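Local coordinates for protein ADP-ribosyltransferase (PDB 1OJQ) that transfers ADP-ribose from NAD to target proteins, probably small Rho-type GTPases as in related C3 exoenzymes, at residues R100-M105 with E116-K121; I152-E157 with T187-G192. All blocks are in the same frame, centred on the assembly; numbering follows the deposited sequence. Where two conformers were deposited one is given.

How the interactions relate
Interactions 1 and 2 belong to one ADP-ribosyltransferase domain and follow each other along the chain, with centres about 19 Å and nearest atoms about 7 Å apart. Interaction 1 pairs two helices near the periphery, its centre about 23 Å from that of the chain and away from the NAD-binding residues. Interaction 2 is a buried contact of side chains against the five-stranded mixed sheet, across its strand 203-209; the side chains of Leu154 and Tyr189 come within about 4 Å of that of NAD-binding Arg85 and about 6 Å of that of NAD-binding Glu133, respectively. Strand 187-196 bridges them: it carries Tyr189, and its Val194 and Leu196 touch Val119, next to Leu118 on the same helix.

Interaction 1. Residues R100-M105 with E116-K121; sequences REDLHM and EALVSK
Helices 100-105 and 116-121 approach with their axes 10.6 Å apart and 139° between their directions, and their closest CA atoms, of Asp102 and Leu118, lie 7.1 Å from each other. Leu118 is the apolar wedge between them, its two methyl groups dividing the work. CD1 lies 3.8 Å from Met105 CB and also touches the backbone, at the carbonyl carbon of Met105 and the carbonyl oxygen of Asp102; CD2 turns to the Asp102 side chain, 3.9 Å from OD1, with CB a little farther off. These consecutive helices, joined by a nine-residue loop, lie in the connection from strand 81-87 to strand 130-133, the outermost strands of the five-stranded sheet. Alongside the apolar patch runs a salt bridge. Lys121, with CG anti to the backbone N (chi1 -176°) and every later torsion extended, crosses the Asp102 side chain at about a right angle and brings NZ to 2.7 Å from Asp102 OD2. The ammonium meets OD2 on its syn side, 24° out of the carboxylate plane. A water closes a ring beside this bond, donating to Asp102 OD1 at 2.7 Å and accepting from Lys121 NZ at 3.1 Å. At the start of helix 100-106 Asp102 OD2 also accepts the backbone N-H of Thr99, a bond resembling one half of a capping box, which would help hold the carboxylate toward Lys121.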
ATOM      1  N   ARG A 100       2.620 -23.974   1.976  1.00  4.26           N
ATOM      2  CA  ARG A 100       3.878 -23.681   2.665  1.00  5.11           C
ATOM      3  C   ARG A 100       5.084 -24.189   1.892  1.00  5.19           C
ATOM      4  O   ARG A 100       6.134 -23.548   1.863  1.00  7.58           O
ATOM      5  CB  ARG A 100       3.874 -24.330   4.055  1.00  3.94           C
ATOM      6  CG  ARG A 100       5.232 -24.285   4.754  1.00  8.48           C
ATOM      7  CD  ARG A 100       5.548 -22.848   5.180  1.00 11.56           C
ATOM      8  NE  ARG A 100       6.863 -22.761   5.817  1.00 14.12           N
ATOM      9  CZ  ARG A 100       7.997 -22.442   5.191  1.00 22.50           C
ATOM     10  NH1 ARG A 100       8.056 -22.170   3.891  1.00 17.79           N
ATOM     11  NH2 ARG A 100       9.142 -22.386   5.872  1.00 21.66           N
ATOM     12  N   GLU A 101       4.956 -25.367   1.262  1.00  7.19           N
ATOM     13  CA  GLU A 101       6.108 -25.870   0.501  1.00  4.68           C
ATOM     14  C   GLU A 101       6.323 -25.053  -0.762  1.00  6.21           C
ATOM     15  O   GLU A 101       7.476 -24.862  -1.153  1.00  8.50           O
ATOM     16  CB  GLU A 101       5.959 -27.353   0.147  1.00  5.99           C
ATOM     17  CG  GLU A 101       7.271 -27.959  -0.335  1.00  3.03           C
ATOM     18  CD  GLU A 101       8.303 -28.074   0.777  1.00  8.30           C
ATOM     19  OE1 GLU A 101       9.428 -28.531   0.470  1.00  9.99           O
ATOM     20  OE2 GLU A 101       8.042 -27.735   1.949  1.00  9.22           O
ATOM     21  N   ASP A 102       5.244 -24.579  -1.402  1.00  6.13           N
ATOM     22  CA  ASP A 102       5.406 -23.662  -2.525  1.00  7.38           C
ATOM     23  C   ASP A 102       6.245 -22.456  -2.089  1.00  8.09           C
ATOM     24  O   ASP A 102       7.178 -22.051  -2.785  1.00  9.96           O
ATOM     25  CB  ASP A 102       4.083 -23.167  -3.098  1.00  3.54           C
ATOM     26  CG  ASP A 102       3.273 -24.264  -3.762  1.00 10.10           C
ATOM     27  OD1 ASP A 102       3.880 -25.240  -4.258  1.00 11.49           O
ATOM     28  OD2 ASP A 102       2.027 -24.130  -3.779  1.00 11.08           O
ATOM     29  N   LEU A 103       5.890 -21.918  -0.922  1.00  6.22           N
ATOM     30  CA  LEU A 103       6.614 -20.754  -0.413  1.00  7.70           C
ATOM     31  C   LEU A 103       8.065 -21.092  -0.109  1.00  4.17           C
ATOM     32  O   LEU A 103       8.976 -20.295  -0.371  1.00  6.89           O
ATOM     33  CB  LEU A 103       5.942 -20.257   0.868  1.00  9.34           C
ATOM     34  CG  LEU A 103       6.368 -18.875   1.357  1.00 17.52           C
ATOM     35  CD1 LEU A 103       6.198 -17.843   0.251  1.00 27.02           C
ATOM     36  CD2 LEU A 103       5.559 -18.483   2.589  1.00 13.24           C
ATOM     37  N   HIS A 104       8.229 -22.283   0.488  1.00  7.44           N
ATOM     38  CA  HIS A 104       9.587 -22.717   0.814  1.00 10.87           C
ATOM     39  C   HIS A 104      10.440 -22.812  -0.446  1.00 11.30           C
ATOM     40  O   HIS A 104      11.580 -22.343  -0.483  1.00 12.08           O
ATOM     41  CB  HIS A 104       9.561 -24.070   1.531  1.00  5.50           C
ATOM     42  CG  HIS A 104      10.930 -24.666   1.707  1.00  8.10           C
ATOM     43  ND1 HIS A 104      11.866 -24.135   2.572  1.00 13.48           N
ATOM     44  CD2 HIS A 104      11.497 -25.758   1.142  1.00 11.58           C
ATOM     45  CE1 HIS A 104      12.962 -24.888   2.515  1.00 16.61           C
ATOM     46  NE2 HIS A 104      12.768 -25.879   1.652  1.00 13.51           N
ATOM     47  N   MET A 105       9.859 -23.421  -1.482  1.00  5.88           N
ATOM     48  CA  MET A 105      10.589 -23.546  -2.751  1.00 10.49           C
ATOM     49  C   MET A 105      10.768 -22.189  -3.430  1.00  9.04           C
ATOM     50  O   MET A 105      11.794 -21.954  -4.069  1.00 11.59           O
ATOM     51  CB  MET A 105       9.883 -24.513  -3.697  1.00  6.46           C
ATOM     52  CG  MET A 105       9.844 -25.940  -3.139  1.00  8.80           C
ATOM     53  SD  MET A 105       9.090 -27.086  -4.309  1.00 14.66           S
ATOM     54  CE  MET A 105       7.363 -26.603  -4.255  1.00 10.98           C
ATOM     55  N   GLU A 116      10.119 -19.528 -12.293  1.00  9.21           N
ATOM     56  CA  GLU A 116       9.007 -19.069 -13.138  1.00 10.28           C
ATOM     57  C   GLU A 116       7.736 -19.891 -12.997  1.00 11.55           C
ATOM     58  O   GLU A 116       6.618 -19.374 -13.080  1.00  9.92           O
ATOM     59  CB  GLU A 116       9.444 -19.078 -14.613  1.00 12.57           C
ATOM     60  N   ALA A 117       7.848 -21.207 -12.803  1.00 10.07           N
ATOM     61  CA  ALA A 117       6.624 -22.010 -12.673  1.00 13.92           C
ATOM     62  C   ALA A 117       5.858 -21.648 -11.403  1.00 11.81           C
ATOM     63  O   ALA A 117       4.627 -21.592 -11.371  1.00 10.57           O
ATOM     64  CB  ALA A 117       6.966 -23.492 -12.713  1.00 11.15           C
ATOM     65  N   LEU A 118       6.581 -21.396 -10.313  1.00  6.90           N
ATOM     66  CA  LEU A 118       5.893 -21.019  -9.077  1.00  7.91           C
ATOM     67  C   LEU A 118       5.250 -19.647  -9.223  1.00  7.85           C
ATOM     68  O   LEU A 118       4.173 -19.421  -8.686  1.00  7.84           O
ATOM     69  CB  LEU A 118       6.862 -21.056  -7.896  1.00 12.11           C
ATOM     70  CG  LEU A 118       7.230 -22.458  -7.386  1.00  9.07           C
ATOM     71  CD1 LEU A 118       8.434 -22.360  -6.454  1.00  5.18           C
ATOM     72  CD2 LEU A 118       6.065 -23.127  -6.688  1.00 10.63           C
ATOM     73  N   VAL A 119       5.908 -18.730  -9.956  1.00  8.39           N
ATOM     74  CA  VAL A 119       5.283 -17.402 -10.135  1.00  8.87           C
ATOM     75  C   VAL A 119       4.059 -17.556 -11.029  1.00  8.03           C
ATOM     76  O   VAL A 119       3.054 -16.874 -10.850  1.00  6.96           O
ATOM     77  CB  VAL A 119       6.257 -16.370 -10.721  1.00  8.74           C
ATOM     78  CG1 VAL A 119       5.590 -15.019 -10.938  1.00 14.02           C
ATOM     79  CG2 VAL A 119       7.456 -16.234  -9.800  1.00  7.00           C
ATOM     80  N   SER A 120       4.167 -18.482 -11.987  1.00  8.05           N
ATOM     81  CA  SER A 120       3.002 -18.790 -12.813  1.00  9.98           C
ATOM     82  C   SER A 120       1.868 -19.330 -11.967  1.00 11.46           C
ATOM     83  O   SER A 120       0.688 -19.002 -12.153  1.00 11.64           O
ATOM     84  CB  SER A 120       3.387 -19.780 -13.914  0.50  8.34           C
ATOM     85  OG  SER A 120       4.037 -19.053 -14.947  0.50  8.67           O
ATOM     86  N   LYS A 121       2.204 -20.177 -10.994  1.00 10.45           N
ATOM     87  CA  LYS A 121       1.172 -20.675 -10.080  1.00 10.34           C
ATOM     88  C   LYS A 121       0.508 -19.531  -9.330  1.00 12.07           C
ATOM     89  O   LYS A 121      -0.717 -19.450  -9.148  1.00 13.10           O
ATOM     90  CB  LYS A 121       1.800 -21.673  -9.087  1.00  8.24           C
ATOM     91  CG  LYS A 121       0.789 -22.324  -8.162  1.00  9.89           C
ATOM     92  CD  LYS A 121       1.353 -23.516  -7.398  1.00  9.70           C
ATOM     93  CE  LYS A 121       0.232 -24.264  -6.690  1.00  9.48           C
ATOM     94  NZ  LYS A 121       0.740 -25.386  -5.859  1.00  8.72           N
TER
HETATM   95  O   HOH W   1       3.571 -26.368  -6.698  1.00 22.61           O

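Interaction 2. Residues I152-E157 with T187-G192; sequences IELKLE and TEYAVG
The hydroxyl oxygen of Tyr189 is hydrogen-bonded to that of Tyr91, which gives this buried phenol a polar partner at the far end of a ring that two leucines of strand 152-157 pack against. Across from strand 187-192, Leu154 comes from the direction opposite to the tyrosine and meets the hydroxyl end of the ring with both methyl groups: CD1 lies 3.9 Å from Tyr189 CE1, while CD2 is equally near the OH oxygen. Leu156 takes the CB end. Its CD2 sits 3.9 Å from Tyr189 CG and 4.0 Å from CB, so that the two leucines, alternate residues pointing to the same side of their strand, line the ring from root to hydroxyl. Leu154 CD1 and Leu156 CD2 both come in obliquely to the ring. Tyr189 holds CG between its backbone N and carbonyl carbon (chi1 52°), a torsion that directs the ring over the sheet toward the leucines. No hydrogen bond links the segments, since strand 203-209 runs between them; Leu156 and Tyr189 both touch its Ala207, and the CA atoms of Leu156 and Tyr189 lie 7.5 Å apart. The contact thus forms part of the hydrophobic core of the ADP-ribosyltransferase fold. On one side Leu154 pairs through its backbone with NAD-binding Arg85 of strand 81-87, and on the other Val191 packs on Tyr131 of strand 130-133.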
ATOM      1  N   ILE A 152       8.715  -8.800  -3.289  1.00 10.25           N
ATOM      2  CA  ILE A 152       7.432  -8.559  -3.961  1.00  9.55           C
ATOM      3  C   ILE A 152       7.165  -7.063  -4.082  1.00 12.05           C
ATOM      4  O   ILE A 152       7.370  -6.295  -3.148  1.00 12.56           O
ATOM      5  CB  ILE A 152       6.304  -9.239  -3.180  1.00  8.30           C
ATOM      6  CG1 ILE A 152       6.414 -10.781  -3.252  1.00  6.71           C
ATOM      7  CG2 ILE A 152       4.915  -8.805  -3.591  1.00  7.54           C
ATOM      8  CD1 ILE A 152       5.452 -11.433  -2.286  1.00 12.02           C
ATOM      9  N   GLU A 153       6.695  -6.668  -5.251  1.00  9.59           N
ATOM     10  CA  GLU A 153       6.182  -5.311  -5.452  1.00  7.71           C
ATOM     11  C   GLU A 153       4.702  -5.380  -5.804  1.00  6.41           C
ATOM     12  O   GLU A 153       4.335  -5.928  -6.860  1.00  9.43           O
ATOM     13  CB  GLU A 153       6.942  -4.625  -6.573  1.00  7.81           C
ATOM     14  CG  GLU A 153       6.464  -3.207  -6.879  1.00  9.93           C
ATOM     15  CD  GLU A 153       7.123  -2.698  -8.161  1.00 20.92           C
ATOM     16  OE1 GLU A 153       6.508  -2.884  -9.229  1.00 18.17           O
ATOM     17  OE2 GLU A 153       8.240  -2.139  -8.093  1.00 14.92           O
ATOM     18  N   LEU A 154       3.868  -4.862  -4.915  1.00  8.76           N
ATOM     19  CA  LEU A 154       2.436  -4.704  -5.164  1.00  5.81           C
ATOM     20  C   LEU A 154       2.257  -3.359  -5.870  1.00  8.46           C
ATOM     21  O   LEU A 154       2.535  -2.314  -5.279  1.00  8.32           O
ATOM     22  CB  LEU A 154       1.661  -4.798  -3.856  1.00  6.61           C
ATOM     23  CG  LEU A 154       0.147  -4.692  -3.913  1.00  6.67           C
ATOM     24  CD1 LEU A 154      -0.498  -5.734  -4.820  1.00  9.23           C
ATOM     25  CD2 LEU A 154      -0.423  -4.803  -2.491  1.00  9.31           C
ATOM     26  N   LYS A 155       1.832  -3.423  -7.123  1.00  5.64           N
ATOM     27  CA  LYS A 155       1.686  -2.259  -8.005  1.00  5.09           C
ATOM     28  C   LYS A 155       0.213  -1.970  -8.182  1.00  5.57           C
ATOM     29  O   LYS A 155      -0.544  -2.717  -8.813  1.00  6.09           O
ATOM     30  CB  LYS A 155       2.441  -2.575  -9.296  1.00  3.17           C
ATOM     31  CG  LYS A 155       2.209  -1.622 -10.451  1.00 10.82           C
ATOM     32  CD  LYS A 155       3.057  -1.990 -11.666  1.00 10.11           C
ATOM     33  CE  LYS A 155       2.756  -1.071 -12.844  1.00 12.53           C
ATOM     34  NZ  LYS A 155       3.472  -1.518 -14.081  1.00 11.43           N
ATOM     35  N   LEU A 156      -0.244  -0.877  -7.577  1.00  3.41           N
ATOM     36  CA  LEU A 156      -1.670  -0.615  -7.451  1.00  5.40           C
ATOM     37  C   LEU A 156      -2.145   0.581  -8.261  1.00  5.49           C
ATOM     38  O   LEU A 156      -1.679   1.695  -8.013  1.00  9.34           O
ATOM     39  CB  LEU A 156      -2.023  -0.356  -5.981  1.00  4.70           C
ATOM     40  CG  LEU A 156      -1.742  -1.502  -5.014  1.00  4.82           C
ATOM     41  CD1 LEU A 156      -2.125  -1.059  -3.590  1.00 12.56           C
ATOM     42  CD2 LEU A 156      -2.480  -2.760  -5.421  1.00  7.50           C
ATOM     43  N   GLU A 157      -3.046   0.363  -9.208  1.00  5.51           N
ATOM     44  CA  GLU A 157      -3.620   1.488  -9.950  1.00  6.84           C
ATOM     45  C   GLU A 157      -4.739   2.134  -9.133  1.00  6.10           C
ATOM     46  O   GLU A 157      -5.745   1.486  -8.853  1.00  6.78           O
ATOM     47  CB  GLU A 157      -4.182   1.015 -11.293  1.00 11.43           C
ATOM     48  CG  GLU A 157      -4.522   2.158 -12.244  1.00 11.11           C
ATOM     49  CD  GLU A 157      -5.402   1.663 -13.384  1.00 21.01           C
ATOM     50  OE1 GLU A 157      -6.193   2.439 -13.949  1.00 44.48           O
ATOM     51  OE2 GLU A 157      -5.314   0.471 -13.725  1.00 26.64           O
ATOM     52  N   THR A 187      -9.311  -0.796   2.073  1.00  6.96           N
ATOM     53  CA  THR A 187      -8.944  -0.746   0.662  1.00  6.01           C
ATOM     54  C   THR A 187      -9.071  -2.136   0.052  1.00  8.59           C
ATOM     55  O   THR A 187      -8.647  -3.128   0.631  1.00  8.92           O
ATOM     56  CB  THR A 187      -7.519  -0.175   0.477  1.00  8.28           C
ATOM     57  OG1 THR A 187      -7.548   1.251   0.698  1.00  8.03           O
ATOM     58  CG2 THR A 187      -7.008  -0.369  -0.940  1.00  7.75           C
ATOM     59  N   GLU A 188      -9.662  -2.181  -1.144  1.00  6.21           N
ATOM     60  CA  GLU A 188      -9.753  -3.430  -1.882  1.00  8.51           C
ATOM     61  C   GLU A 188      -9.046  -3.305  -3.219  1.00  8.32           C
ATOM     62  O   GLU A 188      -9.195  -2.260  -3.861  1.00  7.91           O
ATOM     63  CB  GLU A 188     -11.213  -3.796  -2.170  1.00  8.82           C
ATOM     64  CG  GLU A 188     -12.041  -3.937  -0.900  1.00  8.90           C
ATOM     65  CD  GLU A 188     -13.518  -4.064  -1.279  1.00 17.77           C
ATOM     66  OE1 GLU A 188     -14.091  -3.049  -1.736  1.00 19.99           O
ATOM     67  OE2 GLU A 188     -14.033  -5.185  -1.098  1.00 16.69           O
ATOM     68  N   TYR A 189      -8.340  -4.358  -3.620  1.00  9.44           N
ATOM     69  CA  TYR A 189      -7.703  -4.335  -4.939  1.00  6.40           C
ATOM     70  C   TYR A 189      -7.956  -5.677  -5.625  1.00  6.66           C
ATOM     71  O   TYR A 189      -7.973  -6.700  -4.931  1.00  7.15           O
ATOM     72  CB  TYR A 189      -6.212  -4.040  -4.860  1.00 10.11           C
ATOM     73  CG  TYR A 189      -5.407  -4.905  -3.920  1.00 12.09           C
ATOM     74  CD1 TYR A 189      -4.735  -6.033  -4.391  1.00 14.15           C
ATOM     75  CD2 TYR A 189      -5.328  -4.582  -2.570  1.00 14.23           C
ATOM     76  CE1 TYR A 189      -3.994  -6.820  -3.520  1.00 12.99           C
ATOM     77  CE2 TYR A 189      -4.589  -5.370  -1.700  1.00 17.17           C
ATOM     78  CZ  TYR A 189      -3.932  -6.482  -2.194  1.00 15.67           C
ATOM     79  OH  TYR A 189      -3.197  -7.275  -1.334  1.00 19.43           O
ATOM     80  N   ALA A 190      -8.176  -5.584  -6.929  1.00  8.88           N
ATOM     81  CA  ALA A 190      -8.424  -6.715  -7.805  1.00  9.11           C
ATOM     82  C   ALA A 190      -7.160  -6.992  -8.625  1.00  8.13           C
ATOM     83  O   ALA A 190      -6.734  -6.145  -9.396  1.00  8.08           O
ATOM     84  CB  ALA A 190      -9.604  -6.494  -8.731  1.00  9.20           C
ATOM     85  N   VAL A 191      -6.588  -8.172  -8.412  1.00  9.55           N
ATOM     86  CA  VAL A 191      -5.302  -8.480  -9.029  1.00  7.07           C
ATOM     87  C   VAL A 191      -5.469  -8.764 -10.517  1.00  6.91           C
ATOM     88  O   VAL A 191      -6.294  -9.587 -10.898  1.00 12.16           O
ATOM     89  CB  VAL A 191      -4.646  -9.683  -8.324  1.00  5.06           C
ATOM     90  CG1 VAL A 191      -3.412 -10.106  -9.111  1.00  6.41           C
ATOM     91  CG2 VAL A 191      -4.301  -9.308  -6.890  1.00 10.53           C
ATOM     92  N   GLY A 192      -4.696  -8.099 -11.365  1.00  5.86           N
ATOM     93  CA  GLY A 192      -4.659  -8.299 -12.800  1.00  7.77           C
ATOM     94  C   GLY A 192      -3.672  -9.393 -13.190  1.00 13.12           C
ATOM     95  O   GLY A 192      -3.959 -10.242 -14.041  1.00 13.47           O
TER